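Local atomic coordinates of ParB domain protein nuclease (Sulfolobus solfataricus, PDB entry 5K5D), a protein that probably acts in archaeal DNA partition as a pNOB8-like ParB protein and may also have nuclease activity. Residues D23-K26 with T27-P30; S34-D37 with L38-S41; G62-R65 with L66-K70; Y94-I97 with W98-G102; R105-D108 with K109-L113. The protein carries 4 engineered substitutions. All blocks are in the same frame, centred on the assembly; numbering follows the deposited sequence.

Interaction 1: D23-K26 with T27-P30; sequences DEFK and TMVP. Engineered in segment 27-30: Met28 (natural residue Leu).
Thr27 turns its hydroxyl back onto the short, weakly bonded helix 23-26, and OG1 donates to Asp23 O at 3.3 Å. OG1 meets that oxygen in the carbonyl plane. It gets there from a position between its own backbone N and carbonyl carbon (chi1 66°). The methyl CG2 also lies against Asp23 O.

The backbone bonds are short in span. Thr27 N gives a 3.1 Å bond to Glu24 O. Thr27 N also makes a weak bond to Asp23 O. Met28 N makes another weak one to Phe25 O, at 3.3 Å. Bonds spanning three residues are as in a frayed, 3-10-like turn, here in the ParB-like N-terminal region. A water accepts from Val29 N at 2.9 Å.

The apolar contact is slight. Met28, an engineered substitution for Leu modelled as selenomethionine, brings CG to the edge of the Phe25 ring, 4.5 Å from CD2. Both side chains also pack on Ile97 of helix 90-99.

The charged ends have partners outside the turn. Glu24 forms salt bridges with Arg90 and Arg122, and Lys26 with Glu21. The turn is therefore closed mostly by backbone N-H...O=C bonds and one hydroxyl, while its charges tie it to other parts of the chain.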
loop_
_atom_site.group_PDB
_atom_site.type_symbol
_atom_site.label_atom_id
_atom_site.label_comp_id
_atom_site.label_asym_id
_atom_site.label_seq_id
_atom_site.Cartn_x
_atom_site.Cartn_y
_atom_site.Cartn_z
ATOM N N ASP B 23 8.307 -10.661 10.564
ATOM C CA ASP B 23 7.131 -11.187 9.884
ATOM C C ASP B 23 6.252 -10.097 9.277
ATOM O O ASP B 23 5.535 -10.340 8.308
ATOM C CB ASP B 23 6.320 -12.090 10.807
ATOM C CG ASP B 23 5.968 -13.406 10.153
ATOM O OD1 ASP B 23 4.870 -13.504 9.562
ATOM O OD2 ASP B 23 6.804 -14.335 10.210
ATOM N N GLU B 24 6.320 -8.893 9.835
ATOM C CA GLU B 24 5.558 -7.785 9.283
ATOM C C GLU B 24 6.171 -7.328 7.968
ATOM O O GLU B 24 5.469 -7.172 6.972
ATOM C CB GLU B 24 5.491 -6.610 10.260
ATOM C CG GLU B 24 4.462 -5.565 9.858
ATOM C CD GLU B 24 4.863 -4.159 10.247
ATOM O OE1 GLU B 24 6.052 -3.815 10.089
ATOM O OE2 GLU B 24 3.990 -3.395 10.713
ATOM N N PHE B 25 7.481 -7.106 7.969
ATOM C CA PHE B 25 8.169 -6.680 6.758
ATOM C C PHE B 25 8.064 -7.770 5.709
ATOM O O PHE B 25 7.998 -7.495 4.510
ATOM C CB PHE B 25 9.637 -6.373 7.048
ATOM C CG PHE B 25 9.836 -5.305 8.081
ATOM C CD1 PHE B 25 10.985 -5.274 8.859
ATOM C CD2 PHE B 25 8.869 -4.330 8.284
ATOM C CE1 PHE B 25 11.166 -4.290 9.815
ATOM C CE2 PHE B 25 9.045 -3.343 9.239
ATOM C CZ PHE B 25 10.193 -3.324 10.007
ATOM N N LYS B 26 8.035 -9.010 6.179
ATOM C CA LYS B 26 7.962 -10.173 5.303
ATOM C C LYS B 26 6.684 -10.176 4.477
ATOM O O LYS B 26 6.652 -10.724 3.377
ATOM C CB LYS B 26 8.047 -11.457 6.124
ATOM C CG LYS B 26 7.914 -12.731 5.309
ATOM C CD LYS B 26 8.050 -13.952 6.205
ATOM C CE LYS B 26 8.127 -15.232 5.392
ATOM N NZ LYS B 26 8.335 -16.420 6.267
ATOM N N THR B 27 5.637 -9.550 5.002
ATOM C CA THR B 27 4.340 -9.571 4.343
ATOM C C THR B 27 3.865 -8.193 3.903
ATOM O O THR B 27 2.728 -8.043 3.468
ATOM C CB THR B 27 3.265 -10.196 5.249
ATOM O OG1 THR B 27 3.056 -9.362 6.397
ATOM C CG2 THR B 27 3.693 -11.594 5.692
HETATM N N MSE B 28 4.735 -7.192 4.008
HETATM C CA MSE B 28 4.397 -5.832 3.586
HETATM C C MSE B 28 3.987 -5.764 2.119
HETATM O O MSE B 28 2.930 -5.224 1.782
HETATM C CB MSE B 28 5.569 -4.876 3.826
HETATM C CG MSE B 28 5.629 -4.299 5.231
HETATM SE SE MSE B 28 3.999 -3.336 5.716
HETATM C CE MSE B 28 3.766 -2.298 4.090
ATOM N N VAL B 29 4.836 -6.306 1.250
ATOM C CA VAL B 29 4.599 -6.232 -0.184
ATOM C C VAL B 29 3.632 -7.312 -0.641
ATOM O O VAL B 29 3.833 -8.494 -0.353
ATOM C CB VAL B 29 5.909 -6.327 -0.988
ATOM C CG1 VAL B 29 5.611 -6.415 -2.472
ATOM C CG2 VAL B 29 6.806 -5.127 -0.684
ATOM N N PRO B 30 2.564 -6.899 -1.343
ATOM C CA PRO B 30 1.559 -7.831 -1.864
ATOM C C PRO B 30 2.203 -8.873 -2.773
ATOM O O PRO B 30 3.097 -8.538 -3.555
ATOM C CB PRO B 30 0.627 -6.924 -2.676
ATOM C CG PRO B 30 0.801 -5.563 -2.074
ATOM C CD PRO B 30 2.247 -5.498 -1.680
HETATM O O HOH W 1 7.032 -8.246 1.531
#

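Interaction 2: S34-D37 with L38-S41; sequences SRED and LEKS
Arg35 and Glu39 bring two flat groups together: OE1 of Glu39 lies at the edge of the Arg35 guanidinium, near its plane. The carboxylate is turned 78° against the guanidinium. The salt bridge runs from Arg35 NE to Glu39 OE1 at 3.4 Å and is weak as a hydrogen bond. Arg35 spans the gap with CG anti to the backbone N (chi1 -174°) and the chain extended to NE. Its NH2 has a stronger partner in Asp67. The carboxylate planes of Glu36 and Glu39 are nearly parallel (14° apart), with their OE2 atoms 5.8 Å apart.

Leu38 folds its end back over the start of the turn. CD1 lies 3.7 Å from Ser34 OG, whose hydroxyl is hydrogen-bonded to Asn32, and CD2 lies close to Arg35 O. Leu38 N gives a bond to Ser34 O of 3.1 Å. Further on, Lys40 N donates to Glu36 O at 3.3 Å. Ser41 OG stands 2.9 Å from Asp37 O.

This is the lead-in and first turn of helix 37-45, with an ion pair between residues four apart. It lies in the ParB-like N-terminal domain, where Arg35, Leu38 and Glu39 cover helix 63-71.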
loop_
_atom_site.group_PDB
_atom_site.type_symbol
_atom_site.label_atom_id
_atom_site.label_comp_id
_atom_site.label_asym_id
_atom_site.label_seq_id
_atom_site.Cartn_x
_atom_site.Cartn_y
_atom_site.Cartn_z
ATOM N N SER B 34 6.756 -11.933 -9.649
ATOM C CA SER B 34 8.120 -11.532 -9.971
ATOM C C SER B 34 9.168 -12.531 -9.492
ATOM O O SER B 34 10.365 -12.314 -9.690
ATOM C CB SER B 34 8.422 -10.148 -9.395
ATOM O OG SER B 34 8.505 -10.188 -7.980
ATOM N N ARG B 35 8.725 -13.624 -8.872
ATOM C CA ARG B 35 9.664 -14.594 -8.311
ATOM C C ARG B 35 10.607 -15.188 -9.355
ATOM O O ARG B 35 11.825 -15.134 -9.195
ATOM C CB ARG B 35 8.954 -15.719 -7.557
ATOM C CG ARG B 35 9.940 -16.644 -6.851
ATOM C CD ARG B 35 9.273 -17.791 -6.116
ATOM N NE ARG B 35 10.258 -18.579 -5.377
ATOM C CZ ARG B 35 10.513 -18.433 -4.079
ATOM N NH1 ARG B 35 9.847 -17.536 -3.364
ATOM N NH2 ARG B 35 11.432 -19.192 -3.493
ATOM N N GLU B 36 10.051 -15.765 -10.414
ATOM C CA GLU B 36 10.881 -16.361 -11.458
ATOM C C GLU B 36 11.792 -15.301 -12.076
ATOM O O GLU B 36 12.904 -15.598 -12.519
ATOM C CB GLU B 36 10.015 -17.036 -12.527
ATOM C CG GLU B 36 9.178 -18.191 -11.992
ATOM C CD GLU B 36 8.255 -18.788 -13.039
ATOM O OE1 GLU B 36 8.466 -18.523 -14.243
ATOM O OE2 GLU B 36 7.316 -19.520 -12.656
ATOM N N ASP B 37 11.319 -14.059 -12.083
ATOM C CA ASP B 37 12.106 -12.946 -12.594
ATOM C C ASP B 37 13.432 -12.808 -11.843
ATOM O O ASP B 37 14.501 -12.997 -12.429
ATOM C CB ASP B 37 11.305 -11.640 -12.525
ATOM C CG ASP B 37 9.960 -11.744 -13.228
ATOM O OD1 ASP B 37 9.235 -12.737 -12.994
ATOM O OD2 ASP B 37 9.628 -10.832 -14.017
ATOM N N LEU B 38 13.373 -12.489 -10.552
ATOM C CA LEU B 38 14.604 -12.367 -9.771
ATOM C C LEU B 38 15.121 -13.724 -9.296
ATOM O O LEU B 38 15.941 -13.808 -8.381
ATOM C CB LEU B 38 14.465 -11.377 -8.603
ATOM C CG LEU B 38 13.269 -11.366 -7.645
ATOM C CD1 LEU B 38 12.228 -10.334 -8.068
ATOM C CD2 LEU B 38 12.652 -12.743 -7.487
ATOM N N GLU B 39 14.639 -14.782 -9.937
ATOM C CA GLU B 39 15.109 -16.132 -9.666
ATOM C C GLU B 39 16.221 -16.482 -10.649
ATOM O O GLU B 39 17.196 -17.142 -10.292
ATOM C CB GLU B 39 13.955 -17.126 -9.796
ATOM C CG GLU B 39 14.145 -18.422 -9.036
ATOM C CD GLU B 39 12.887 -19.274 -9.030
ATOM O OE1 GLU B 39 12.292 -19.450 -7.944
ATOM O OE2 GLU B 39 12.491 -19.764 -10.112
ATOM N N LYS B 40 16.069 -16.027 -11.890
ATOM C CA LYS B 40 17.084 -16.258 -12.910
ATOM C C LYS B 40 18.191 -15.222 -12.795
ATOM O O LYS B 40 19.350 -15.509 -13.085
ATOM C CB LYS B 40 16.474 -16.220 -14.313
ATOM C CG LYS B 40 16.091 -14.837 -14.788
ATOM C CD LYS B 40 16.710 -14.539 -16.144
ATOM C CE LYS B 40 16.190 -15.486 -17.211
ATOM N NZ LYS B 40 16.702 -15.127 -18.562
ATOM N N SER B 41 17.822 -14.013 -12.378
ATOM C CA SER B 41 18.792 -12.954 -12.130
ATOM C C SER B 41 19.868 -13.471 -11.188
ATOM O O SER B 41 21.060 -13.356 -11.468
ATOM C CB SER B 41 18.106 -11.736 -11.506
ATOM O OG SER B 41 16.933 -11.385 -12.220
#

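Interaction 3: G62-R65 with L66-K70; sequences GYTR and LDIMK
Thr64 and Ile68 make the tight side of this helical turn. CG2 of Thr64 meets CD1 of Ile68 at 3.8 Å, one turn further along. The Thr64 methyl stands anti to the backbone N, and its hydroxyl, with chi1 -63°, is left to bind a citric acid molecule, probably from the crystallisation liquor. Ile68 N donates to Thr64 O at 2.9 Å. Met69, a selenomethionine, curls back on the next carbonyl: its CG lies 3.2 Å and its CE 3.5 Å from Arg65 O. The bend at chi3 (-68°) brings the CE methyl there. Met69 N bonds to the same oxygen at 3.0 Å.

The other side is looser. Asp67 meets the first turn mainly through CB, and its carboxylate pairs with Lys71 as well as Arg35.

Gly62 is the N-cap, and its O accepts from Leu66 N at 2.9 Å. A side chain at its backbone angles would jam against the preceding carbonyl O, which suits glycine. The backbone N atoms of Gly62, Tyr63 and Arg65 bind the same citric acid. Helix 63-71 is flanked by helix 37-45 at Thr64 and Ile68, by helix 23-26 at Tyr63, and by strand 51-53 at Leu66, Met69 and Arg65, whose guanidinium forms a salt bridge with Asp61.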
loop_
_atom_site.group_PDB
_atom_site.type_symbol
_atom_site.label_atom_id
_atom_site.label_comp_id
_atom_site.label_asym_id
_atom_site.label_seq_id
_atom_site.Cartn_x
_atom_site.Cartn_y
_atom_site.Cartn_z
ATOM N N GLY B 62 13.691 -7.637 0.760
ATOM C CA GLY B 62 14.369 -8.659 -0.015
ATOM C C GLY B 62 14.063 -10.069 0.442
ATOM O O GLY B 62 14.920 -10.948 0.372
ATOM N N TYR B 63 12.835 -10.291 0.898
ATOM C CA TYR B 63 12.463 -11.582 1.471
ATOM C C TYR B 63 12.383 -12.707 0.443
ATOM O O TYR B 63 12.830 -13.822 0.696
ATOM C CB TYR B 63 11.165 -11.464 2.275
ATOM C CG TYR B 63 11.396 -10.853 3.636
ATOM C CD1 TYR B 63 11.408 -9.474 3.813
ATOM C CD2 TYR B 63 11.635 -11.657 4.740
ATOM C CE1 TYR B 63 11.639 -8.915 5.055
ATOM C CE2 TYR B 63 11.862 -11.110 5.983
ATOM C CZ TYR B 63 11.865 -9.739 6.138
ATOM O OH TYR B 63 12.092 -9.200 7.383
ATOM N N THR B 64 11.817 -12.418 -0.717
ATOM C CA THR B 64 11.782 -13.416 -1.773
ATOM C C THR B 64 13.207 -13.732 -2.233
ATOM O O THR B 64 13.622 -14.891 -2.235
ATOM C CB THR B 64 10.894 -12.968 -2.948
ATOM O OG1 THR B 64 9.541 -12.831 -2.491
ATOM C CG2 THR B 64 10.937 -13.986 -4.076
ATOM N N ARG B 65 13.956 -12.694 -2.595
ATOM C CA ARG B 65 15.348 -12.849 -3.003
ATOM C C ARG B 65 16.162 -13.687 -2.019
ATOM O O ARG B 65 16.916 -14.568 -2.425
ATOM C CB ARG B 65 16.005 -11.483 -3.199
ATOM C CG ARG B 65 15.476 -10.713 -4.393
ATOM C CD ARG B 65 16.086 -9.325 -4.472
ATOM N NE ARG B 65 15.547 -8.432 -3.453
ATOM C CZ ARG B 65 15.914 -7.165 -3.298
ATOM N NH1 ARG B 65 16.832 -6.636 -4.096
ATOM N NH2 ARG B 65 15.365 -6.424 -2.344
ATOM N N LEU B 66 16.019 -13.412 -0.728
ATOM C CA LEU B 66 16.737 -14.185 0.278
ATOM C C LEU B 66 16.310 -15.649 0.241
ATOM O O LEU B 66 17.143 -16.552 0.351
ATOM C CB LEU B 66 16.516 -13.617 1.683
ATOM C CG LEU B 66 17.242 -14.410 2.775
ATOM C CD1 LEU B 66 18.749 -14.342 2.575
ATOM C CD2 LEU B 66 16.869 -13.939 4.170
ATOM N N ASP B 67 15.009 -15.878 0.091
ATOM C CA ASP B 67 14.474 -17.233 0.062
ATOM C C ASP B 67 15.021 -18.022 -1.129
ATOM O O ASP B 67 15.405 -19.187 -1.001
ATOM C CB ASP B 67 12.943 -17.211 0.029
ATOM C CG ASP B 67 12.344 -18.605 0.051
ATOM O OD1 ASP B 67 12.243 -19.194 1.149
ATOM O OD2 ASP B 67 11.978 -19.115 -1.029
ATOM N N ILE B 68 15.054 -17.374 -2.287
ATOM C CA ILE B 68 15.611 -17.976 -3.489
ATOM C C ILE B 68 17.083 -18.345 -3.289
ATOM O O ILE B 68 17.498 -19.462 -3.594
ATOM C CB ILE B 68 15.471 -17.027 -4.686
ATOM C CG1 ILE B 68 13.994 -16.675 -4.896
ATOM C CG2 ILE B 68 16.080 -17.643 -5.934
ATOM C CD1 ILE B 68 13.747 -15.645 -5.975
HETATM N N MSE B 69 17.861 -17.408 -2.760
HETATM C CA MSE B 69 19.291 -17.615 -2.565
HETATM C C MSE B 69 19.569 -18.729 -1.568
HETATM O O MSE B 69 20.553 -19.461 -1.691
HETATM C CB MSE B 69 19.955 -16.323 -2.089
HETATM C CG MSE B 69 20.001 -15.230 -3.137
HETATM SE SE MSE B 69 21.053 -13.715 -2.521
HETATM C CE MSE B 69 19.864 -13.094 -1.110
ATOM N N LYS B 70 18.700 -18.837 -0.570
ATOM C CA LYS B 70 18.799 -19.893 0.421
ATOM C C LYS B 70 18.649 -21.246 -0.277
ATOM O O LYS B 70 19.389 -22.190 0.004
ATOM C CB LYS B 70 17.712 -19.720 1.481
ATOM C CG LYS B 70 18.174 -19.975 2.904
ATOM C CD LYS B 70 18.813 -18.736 3.504
ATOM C CE LYS B 70 17.764 -17.727 3.949
ATOM N NZ LYS B 70 17.056 -18.152 5.192
#

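Interaction 4: Y94-I97 with W98-G102; sequences YELI and WTFNG
Leu96 and Phe100 lie side by side and point the same way, with CD2 of Leu96 4.1 Å from CE1 of Phe100. The ring also passes obliquely by the carbonyl oxygen of Leu96. Phe100 N donates to that oxygen at 2.9 Å, so one carbonyl meets both the backbone and the side chain of Phe100.

Asn101 is set across Ile97. Its ND2 donates to Ile97 O at 2.7 Å, and the N-H...O angle is 162°. The bond falls on a carbonyl lone pair, and the oxygen is nearly in the amide plane of Asn101. With CG beside its own backbone N (chi1 -68°), the amide doubles back on the helix end. ND2 also bonds to Asp61 OD1, and OD1 has a weak bond from Arg104.

Trp98 is directed to another side. One face of its ring carries CA of Gly102, 3.6 Å above the plane and toward the rim. The ring is stacked with Phe116, and NE1 bonds to Leu180 O. Trp98 O accepts from Gly102 N at 2.8 Å and from Asn101 N at 3.3 Å, both from one face of its plane.

Two carbonyls near the end of helix 90-99 therefore find donors. The Asn101 amide serves Ile97 O, and the two N-H groups beyond the end serve Trp98 O. With two acceptors on ND2, the Asn101 amide is fixed in its rotation.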
loop_
_atom_site.group_PDB
_atom_site.type_symbol
_atom_site.label_atom_id
_atom_site.label_comp_id
_atom_site.label_asym_id
_atom_site.label_seq_id
_atom_site.Cartn_x
_atom_site.Cartn_y
_atom_site.Cartn_z
ATOM N N TYR B 94 9.727 1.286 7.182
ATOM C CA TYR B 94 8.578 1.556 6.330
ATOM C C TYR B 94 8.955 2.364 5.093
ATOM O O TYR B 94 8.483 2.084 3.992
ATOM C CB TYR B 94 7.502 2.293 7.122
ATOM C CG TYR B 94 6.885 1.454 8.215
ATOM C CD1 TYR B 94 6.509 2.017 9.427
ATOM C CD2 TYR B 94 6.682 0.094 8.033
ATOM C CE1 TYR B 94 5.949 1.245 10.427
ATOM C CE2 TYR B 94 6.121 -0.682 9.023
ATOM C CZ TYR B 94 5.757 -0.104 10.217
ATOM O OH TYR B 94 5.197 -0.882 11.200
ATOM N N GLU B 95 9.811 3.365 5.273
ATOM C CA GLU B 95 10.184 4.239 4.165
ATOM C C GLU B 95 11.044 3.508 3.149
ATOM O O GLU B 95 10.858 3.663 1.942
ATOM C CB GLU B 95 10.875 5.504 4.680
ATOM C CG GLU B 95 9.900 6.461 5.351
ATOM C CD GLU B 95 10.545 7.331 6.411
ATOM O OE1 GLU B 95 11.765 7.591 6.323
ATOM O OE2 GLU B 95 9.821 7.751 7.339
ATOM N N LEU B 96 11.975 2.700 3.646
ATOM C CA LEU B 96 12.826 1.893 2.782
ATOM C C LEU B 96 12.008 0.924 1.938
ATOM O O LEU B 96 12.222 0.814 0.736
ATOM C CB LEU B 96 13.870 1.142 3.605
ATOM C CG LEU B 96 14.941 2.053 4.199
ATOM C CD1 LEU B 96 15.908 1.263 5.069
ATOM C CD2 LEU B 96 15.677 2.776 3.078
ATOM N N ILE B 97 11.064 0.230 2.566
ATOM C CA ILE B 97 10.239 -0.734 1.854
ATOM C C ILE B 97 9.455 -0.061 0.735
ATOM O O ILE B 97 9.241 -0.651 -0.324
ATOM C CB ILE B 97 9.258 -1.460 2.793
ATOM C CG1 ILE B 97 10.011 -2.393 3.749
ATOM C CG2 ILE B 97 8.241 -2.260 1.983
ATOM C CD1 ILE B 97 9.144 -2.943 4.871
ATOM N N TRP B 98 9.026 1.174 0.971
ATOM C CA TRP B 98 8.286 1.908 -0.049
ATOM C C TRP B 98 9.213 2.392 -1.150
ATOM O O TRP B 98 8.873 2.352 -2.333
ATOM C CB TRP B 98 7.548 3.099 0.553
ATOM C CG TRP B 98 6.886 3.953 -0.484
ATOM C CD1 TRP B 98 7.191 5.244 -0.805
ATOM C CD2 TRP B 98 5.815 3.568 -1.356
ATOM N NE1 TRP B 98 6.369 5.689 -1.811
ATOM C CE2 TRP B 98 5.518 4.680 -2.165
ATOM C CE3 TRP B 98 5.076 2.392 -1.514
ATOM C CZ2 TRP B 98 4.508 4.650 -3.128
ATOM C CZ3 TRP B 98 4.079 2.367 -2.472
ATOM C CH2 TRP B 98 3.804 3.488 -3.266
ATOM N N THR B 99 10.387 2.860 -0.751
ATOM C CA THR B 99 11.359 3.357 -1.706
ATOM C C THR B 99 11.760 2.273 -2.687
ATOM O O THR B 99 11.878 2.530 -3.881
ATOM C CB THR B 99 12.618 3.900 -1.015
ATOM O OG1 THR B 99 12.314 5.150 -0.386
ATOM C CG2 THR B 99 13.720 4.116 -2.039
ATOM N N PHE B 100 11.951 1.059 -2.185
ATOM C CA PHE B 100 12.438 -0.028 -3.023
ATOM C C PHE B 100 11.338 -0.866 -3.659
ATOM O O PHE B 100 11.625 -1.873 -4.306
ATOM C CB PHE B 100 13.409 -0.919 -2.246
ATOM C CG PHE B 100 14.714 -0.250 -1.945
ATOM C CD1 PHE B 100 15.046 0.113 -0.650
ATOM C CD2 PHE B 100 15.601 0.045 -2.969
ATOM C CE1 PHE B 100 16.250 0.745 -0.379
ATOM C CE2 PHE B 100 16.808 0.679 -2.708
ATOM C CZ PHE B 100 17.132 1.030 -1.411
ATOM N N ASN B 101 10.086 -0.456 -3.490
ATOM C CA ASN B 101 8.981 -1.227 -4.052
ATOM C C ASN B 101 7.917 -0.420 -4.805
ATOM O O ASN B 101 7.345 -0.907 -5.778
ATOM C CB ASN B 101 8.337 -2.102 -2.977
ATOM C CG ASN B 101 9.251 -3.215 -2.514
ATOM O OD1 ASN B 101 9.316 -4.277 -3.135
ATOM N ND2 ASN B 101 9.969 -2.976 -1.420
ATOM N N GLY B 102 7.660 0.805 -4.357
ATOM C CA GLY B 102 6.641 1.642 -4.969
ATOM C C GLY B 102 6.834 1.917 -6.451
ATOM O O GLY B 102 5.862 2.024 -7.196
#

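Interaction 5: R105-D108 with K109-L113; sequences RQLD and KNERL
Asp108 and Glu111 form a capping box at the start of helix 109-128. In one half, Asp108 N donates to Glu111 OE2 at 2.9 Å, coming from above the carboxylate plane (38° out of it). Glu111 reaches back with CG beside its own backbone N (chi1 -67°) and its chain extended beyond. In the other half, Glu111 N donates to Asp108 OD1, modelled at 2.6 Å. The place of OD1 is less sure, because it stands too close to a neighbour.

The backbone bonds begin here as well. Arg112 N donates to Asp108 O at 3.3 Å. Glu111 N makes a weak bond to the same oxygen.

Van der Waals contact is modest. Glu111 OE2 rests 3.4 Å from Leu107 CA and 4.0 Å from Leu107 CB.

The charged groups have outside partners. Asp108 OD2 forms a salt bridge with Lys215, and Lys109 pairs with Asp191. The guanidinium of Arg112 passes obliquely by Leu107 O and Asp108 O, while its NH1 bonds to Ala186 O.

Two carboxylates thus meet at one helix start. As modelled, Asp108 OD1 and Glu111 OE2 are about 4.0 Å apart, though the doubt over OD1 applies here too. Their like charges would probably be eased by the N-H groups they accept from, by the positive end of the helix and by Lys215.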
loop_
_atom_site.group_PDB
_atom_site.type_symbol
_atom_site.label_atom_id
_atom_site.label_comp_id
_atom_site.label_asym_id
_atom_site.label_seq_id
_atom_site.Cartn_x
_atom_site.Cartn_y
_atom_site.Cartn_z
ATOM N N ARG B 105 8.364 -2.231 -11.263
ATOM C CA ARG B 105 7.514 -2.519 -12.413
ATOM C C ARG B 105 6.836 -3.882 -12.312
ATOM O O ARG B 105 5.757 -4.085 -12.868
ATOM C CB ARG B 105 8.321 -2.426 -13.708
ATOM C CG ARG B 105 9.543 -3.326 -13.735
ATOM C CD ARG B 105 10.633 -2.754 -14.630
ATOM N NE ARG B 105 10.843 -1.326 -14.393
ATOM C CZ ARG B 105 11.352 -0.814 -13.276
ATOM N NH1 ARG B 105 11.702 -1.609 -12.272
ATOM N NH2 ARG B 105 11.503 0.499 -13.158
ATOM N N GLN B 106 7.463 -4.814 -11.603
ATOM C CA GLN B 106 6.869 -6.132 -11.417
ATOM C C GLN B 106 5.532 -6.039 -10.682
ATOM O O GLN B 106 4.778 -7.012 -10.626
ATOM C CB GLN B 106 7.820 -7.063 -10.661
ATOM C CG GLN B 106 9.191 -7.211 -11.289
ATOM C CD GLN B 106 10.264 -6.482 -10.503
ATOM O OE1 GLN B 106 10.885 -7.051 -9.602
ATOM N NE2 GLN B 106 10.486 -5.214 -10.839
ATOM N N LEU B 107 5.241 -4.867 -10.120
ATOM C CA LEU B 107 3.995 -4.659 -9.385
ATOM C C LEU B 107 2.986 -3.835 -10.188
ATOM O O LEU B 107 3.288 -2.721 -10.619
ATOM C CB LEU B 107 4.272 -3.981 -8.038
ATOM C CG LEU B 107 4.785 -4.844 -6.880
ATOM C CD1 LEU B 107 5.901 -5.773 -7.329
ATOM C CD2 LEU B 107 5.247 -3.961 -5.725
ATOM N N ASP B 108 1.789 -4.381 -10.387
ATOM C CA ASP B 108 0.741 -3.644 -11.088
ATOM C C ASP B 108 0.271 -2.442 -10.266
ATOM O O ASP B 108 0.676 -2.275 -9.116
ATOM C CB ASP B 108 -0.437 -4.565 -11.413
ATOM C CG ASP B 108 -1.492 -4.568 -10.323
ATOM O OD1 ASP B 108 -1.391 -3.735 -9.398
ATOM O OD2 ASP B 108 -2.417 -5.403 -10.394
ATOM N N LYS B 109 -0.570 -1.602 -10.861
ATOM C CA LYS B 109 -0.986 -0.358 -10.217
ATOM C C LYS B 109 -1.736 -0.611 -8.906
ATOM O O LYS B 109 -1.634 0.174 -7.963
ATOM C CB LYS B 109 -1.841 0.479 -11.179
ATOM C CG LYS B 109 -2.029 1.936 -10.769
ATOM C CD LYS B 109 -2.756 2.718 -11.857
ATOM C CE LYS B 109 -2.886 4.191 -11.503
ATOM N NZ LYS B 109 -3.526 4.382 -10.176
ATOM N N ASN B 110 -2.473 -1.717 -8.851
ATOM C CA ASN B 110 -3.298 -2.048 -7.691
ATOM C C ASN B 110 -2.513 -2.652 -6.531
ATOM O O ASN B 110 -2.913 -2.544 -5.372
ATOM C CB ASN B 110 -4.434 -2.989 -8.092
ATOM C CG ASN B 110 -5.493 -2.300 -8.931
ATOM O OD1 ASN B 110 -5.318 -2.105 -10.133
ATOM N ND2 ASN B 110 -6.600 -1.926 -8.298
ATOM N N GLU B 111 -1.398 -3.295 -6.850
ATOM C CA GLU B 111 -0.569 -3.919 -5.835
ATOM C C GLU B 111 0.294 -2.873 -5.144
ATOM O O GLU B 111 0.585 -2.985 -3.953
ATOM C CB GLU B 111 0.304 -5.014 -6.455
ATOM C CG GLU B 111 -0.482 -6.207 -6.959
ATOM C CD GLU B 111 0.309 -7.072 -7.925
ATOM O OE1 GLU B 111 -0.064 -8.252 -8.113
ATOM O OE2 GLU B 111 1.297 -6.572 -8.501
ATOM N N ARG B 112 0.703 -1.853 -5.891
ATOM C CA ARG B 112 1.508 -0.781 -5.315
ATOM C C ARG B 112 0.642 0.162 -4.483
ATOM O O ARG B 112 1.093 0.703 -3.475
ATOM C CB ARG B 112 2.254 -0.004 -6.400
ATOM C CG ARG B 112 1.372 0.855 -7.276
ATOM C CD ARG B 112 2.215 1.760 -8.161
ATOM N NE ARG B 112 3.185 1.004 -8.947
ATOM C CZ ARG B 112 4.061 1.556 -9.777
ATOM N NH1 ARG B 112 4.089 2.874 -9.931
ATOM N NH2 ARG B 112 4.909 0.792 -10.453
ATOM N N LEU B 113 -0.600 0.353 -4.914
ATOM C CA LEU B 113 -1.561 1.146 -4.161
ATOM C C LEU B 113 -1.835 0.495 -2.809
ATOM O O LEU B 113 -1.927 1.171 -1.788
ATOM C CB LEU B 113 -2.863 1.289 -4.948
ATOM C CG LEU B 113 -2.991 2.506 -5.864
ATOM C CD1 LEU B 113 -4.152 2.342 -6.845
ATOM C CD2 LEU B 113 -3.150 3.771 -5.034
#

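In the fold
Interaction 4 is the buried member of the set, interactions 1 and 3 are partly buried, and interactions 2 and 5 lie at the surface. Their chemistry follows. Interaction 4 closes a helix end with an amide and backbone N-H groups, beside packed aromatic rings. Interaction 5 opens a helix with carboxylates, and interaction 2 adds an ion pair. Interactions 2 and 3 belong to neighbouring helices, 37-45 and 63-71, whose faces meet at Leu38 and Ile68. Interaction 1 touches interaction 4 at Ile97 and Asn101, and interaction 3 at Tyr63. Interactions 4 and 5 sit on successive helices, 90-99 and 109-128, with the Trp98 ring against the backbone of Arg112.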